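Local structure of putative DNA protection protein (Streptomyces coelicolor, 4CYB) at residues D40-Y45 with D62-E67. The protein probably oxidises and binds iron as a twelve-subunit member of the Dps family, ferritin-like proteins that protect DNA. Numbering follows the deposited sequence.
Sequences DLYKKY and DKHAGE
Y42 and A65 mark the register of segments 40-45 and 62-67, their CA atoms 5.4 Å apart where the axes run nearly antiparallel, 155° between directions, and approach to 8.5 Å. Both CB atoms point into this interface, and Y42 CB rests 3.9 Å from A65 CB. H64 CB, not its imidazole, lies over one face of the Y42 ring, 3.6 Å from the ring centroid and 18° off its normal, a CH-pi contact. With H64 CG beside the backbone N, the imidazole turns its ND1 edge to the Y42 hydroxyl, and H64 ND1 donates to Y42 OH at 2.9 Å; this oxygen also lies too close to an atom elsewhere, so the bond length is doubtful. This pairing belongs to the interior of the ferritin-like four-helix bundle, where L116 of helix 109-136 and V161 of helix 140-164 also touch Y42. A phenylalanine here would probably keep the ring under H64 CB but leave H64 ND1 without its acceptor. K43 bends at chi2 and chi3, which lays K43 CD 3.6 Å from A65 CB and K43 NZ 2.9 Å from D62 OD1. This salt bridge meets the carboxylate on its syn side, 27° out of plane. K43 NZ also bonds D73 of a neighbouring subunit, and the side chain of D62 comes within about 4 Å of a bound iron and lies beside H46, a ferric iron site of this protein.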
loop_
_atom_site.group_PDB
_atom_site.type_symbol
_atom_site.label_atom_id
_atom_site.label_comp_id
_atom_site.label_asym_id
_atom_site.label_seq_id
_atom_site.Cartn_x
_atom_site.Cartn_y
_atom_site.Cartn_z
ATOM N N ASP J 40 -22.177 -19.532 8.082
ATOM C CA ASP J 40 -21.653 -20.850 8.343
ATOM C C ASP J 40 -21.963 -21.826 7.200
ATOM O O ASP J 40 -21.175 -22.713 6.930
ATOM C CB ASP J 40 -22.178 -21.358 9.691
ATOM C CG ASP J 40 -21.455 -20.659 10.889
ATOM O OD1 ASP J 40 -20.433 -19.897 10.686
ATOM O OD2 ASP J 40 -21.903 -20.867 12.050
ATOM N N LEU J 41 -23.082 -21.655 6.482
ATOM C CA LEU J 41 -23.294 -22.472 5.270
ATOM C C LEU J 41 -22.265 -22.127 4.167
ATOM O O LEU J 41 -21.735 -23.013 3.507
ATOM C CB LEU J 41 -24.726 -22.227 4.704
ATOM C CG LEU J 41 -25.929 -22.909 5.354
ATOM C CD1 LEU J 41 -27.124 -22.388 4.565
ATOM C CD2 LEU J 41 -25.743 -24.438 5.190
ATOM N N TYR J 42 -21.947 -20.853 3.994
ATOM C CA TYR J 42 -21.008 -20.486 2.960
ATOM C C TYR J 42 -19.622 -21.039 3.344
ATOM O O TYR J 42 -18.942 -21.561 2.481
ATOM C CB TYR J 42 -20.936 -18.954 2.829
ATOM C CG TYR J 42 -21.807 -18.437 1.764
ATOM C CD1 TYR J 42 -21.535 -18.740 0.429
ATOM C CD2 TYR J 42 -22.927 -17.637 2.086
ATOM C CE1 TYR J 42 -22.323 -18.246 -0.579
ATOM C CE2 TYR J 42 -23.746 -17.152 1.072
ATOM C CZ TYR J 42 -23.428 -17.481 -0.235
ATOM O OH TYR J 42 -24.193 -16.993 -1.275
ATOM N N LYS J 43 -19.211 -20.955 4.620
ATOM C CA LYS J 43 -17.906 -21.543 5.040
ATOM C C LYS J 43 -17.911 -23.093 4.927
ATOM O O LYS J 43 -16.991 -23.700 4.399
ATOM C CB LYS J 43 -17.510 -21.175 6.493
ATOM C CG LYS J 43 -17.138 -19.698 6.713
ATOM C CD LYS J 43 -15.983 -19.206 5.787
ATOM C CE LYS J 43 -14.679 -20.030 6.045
ATOM N NZ LYS J 43 -13.580 -19.306 5.347
ATOM N N LYS J 44 -19.010 -23.720 5.328
ATOM C CA LYS J 44 -19.180 -25.178 5.104
ATOM C C LYS J 44 -18.915 -25.575 3.649
ATOM O O LYS J 44 -18.131 -26.494 3.385
ATOM C CB LYS J 44 -20.553 -25.674 5.614
ATOM C CG LYS J 44 -20.889 -27.200 5.384
ATOM C CD LYS J 44 -22.396 -27.466 5.654
ATOM C CE LYS J 44 -22.901 -28.860 5.206
ATOM N NZ LYS J 44 -22.411 -29.897 6.167
ATOM N N TYR J 45 -19.536 -24.894 2.697
ATOM C CA TYR J 45 -19.414 -25.288 1.319
ATOM C C TYR J 45 -18.053 -24.828 0.730
ATOM O O TYR J 45 -17.553 -25.459 -0.141
ATOM C CB TYR J 45 -20.606 -24.707 0.556
ATOM C CG TYR J 45 -21.935 -25.311 1.019
ATOM C CD1 TYR J 45 -21.999 -26.664 1.479
ATOM C CD2 TYR J 45 -23.112 -24.576 0.969
ATOM C CE1 TYR J 45 -23.200 -27.251 1.879
ATOM C CE2 TYR J 45 -24.319 -25.135 1.435
ATOM C CZ TYR J 45 -24.365 -26.453 1.857
ATOM O OH TYR J 45 -25.569 -26.975 2.257
ATOM N N ASP J 62 -16.040 -18.138 -0.395
ATOM C CA ASP J 62 -15.362 -17.330 0.603
ATOM C C ASP J 62 -15.625 -15.821 0.476
ATOM O O ASP J 62 -15.658 -15.122 1.494
ATOM C CB ASP J 62 -13.861 -17.597 0.563
ATOM C CG ASP J 62 -13.235 -17.513 1.917
ATOM O OD1 ASP J 62 -13.910 -17.800 2.943
ATOM O OD2 ASP J 62 -12.061 -17.184 1.934
ATOM N N LYS J 63 -15.778 -15.313 -0.757
ATOM C CA LYS J 63 -16.033 -13.909 -0.961
ATOM C C LYS J 63 -17.389 -13.634 -0.290
ATOM O O LYS J 63 -17.550 -12.655 0.443
ATOM C CB LYS J 63 -16.124 -13.638 -2.458
ATOM C CG LYS J 63 -16.498 -12.167 -2.735
ATOM C CD LYS J 63 -16.876 -12.023 -4.207
ATOM C CE LYS J 63 -17.078 -10.536 -4.511
ATOM N NZ LYS J 63 -18.478 -10.074 -4.227
ATOM N N HIS J 64 -18.362 -14.518 -0.540
ATOM C CA HIS J 64 -19.687 -14.293 0.080
ATOM C C HIS J 64 -19.687 -14.439 1.589
ATOM O O HIS J 64 -20.329 -13.610 2.288
ATOM C CB HIS J 64 -20.785 -15.181 -0.551
ATOM C CG HIS J 64 -21.074 -14.852 -1.950
ATOM N ND1 HIS J 64 -22.133 -15.398 -2.623
ATOM C CD2 HIS J 64 -20.488 -13.941 -2.813
ATOM C CE1 HIS J 64 -22.160 -14.908 -3.861
ATOM N NE2 HIS J 64 -21.186 -13.987 -3.972
ATOM N N ALA J 65 -18.931 -15.400 2.117
ATOM C CA ALA J 65 -18.818 -15.557 3.582
ATOM C C ALA J 65 -18.249 -14.281 4.205
ATOM O O ALA J 65 -18.768 -13.810 5.220
ATOM C CB ALA J 65 -17.894 -16.734 3.928
ATOM N N GLY J 66 -17.171 -13.716 3.633
ATOM C CA GLY J 66 -16.579 -12.497 4.195
ATOM C C GLY J 66 -17.576 -11.351 4.222
ATOM O O GLY J 66 -17.643 -10.611 5.170
ATOM N N GLU J 67 -18.389 -11.248 3.184
ATOM C CA GLU J 67 -19.416 -10.202 3.154
ATOM C C GLU J 67 -20.508 -10.445 4.199
ATOM O O GLU J 67 -20.937 -9.476 4.871
ATOM C CB GLU J 67 -19.987 -10.115 1.729
ATOM C CG GLU J 67 -18.990 -9.463 0.737
ATOM C CD GLU J 67 -19.381 -9.690 -0.746
ATOM O OE1 GLU J 67 -20.432 -10.311 -1.027
ATOM O OE2 GLU J 67 -18.587 -9.319 -1.663
#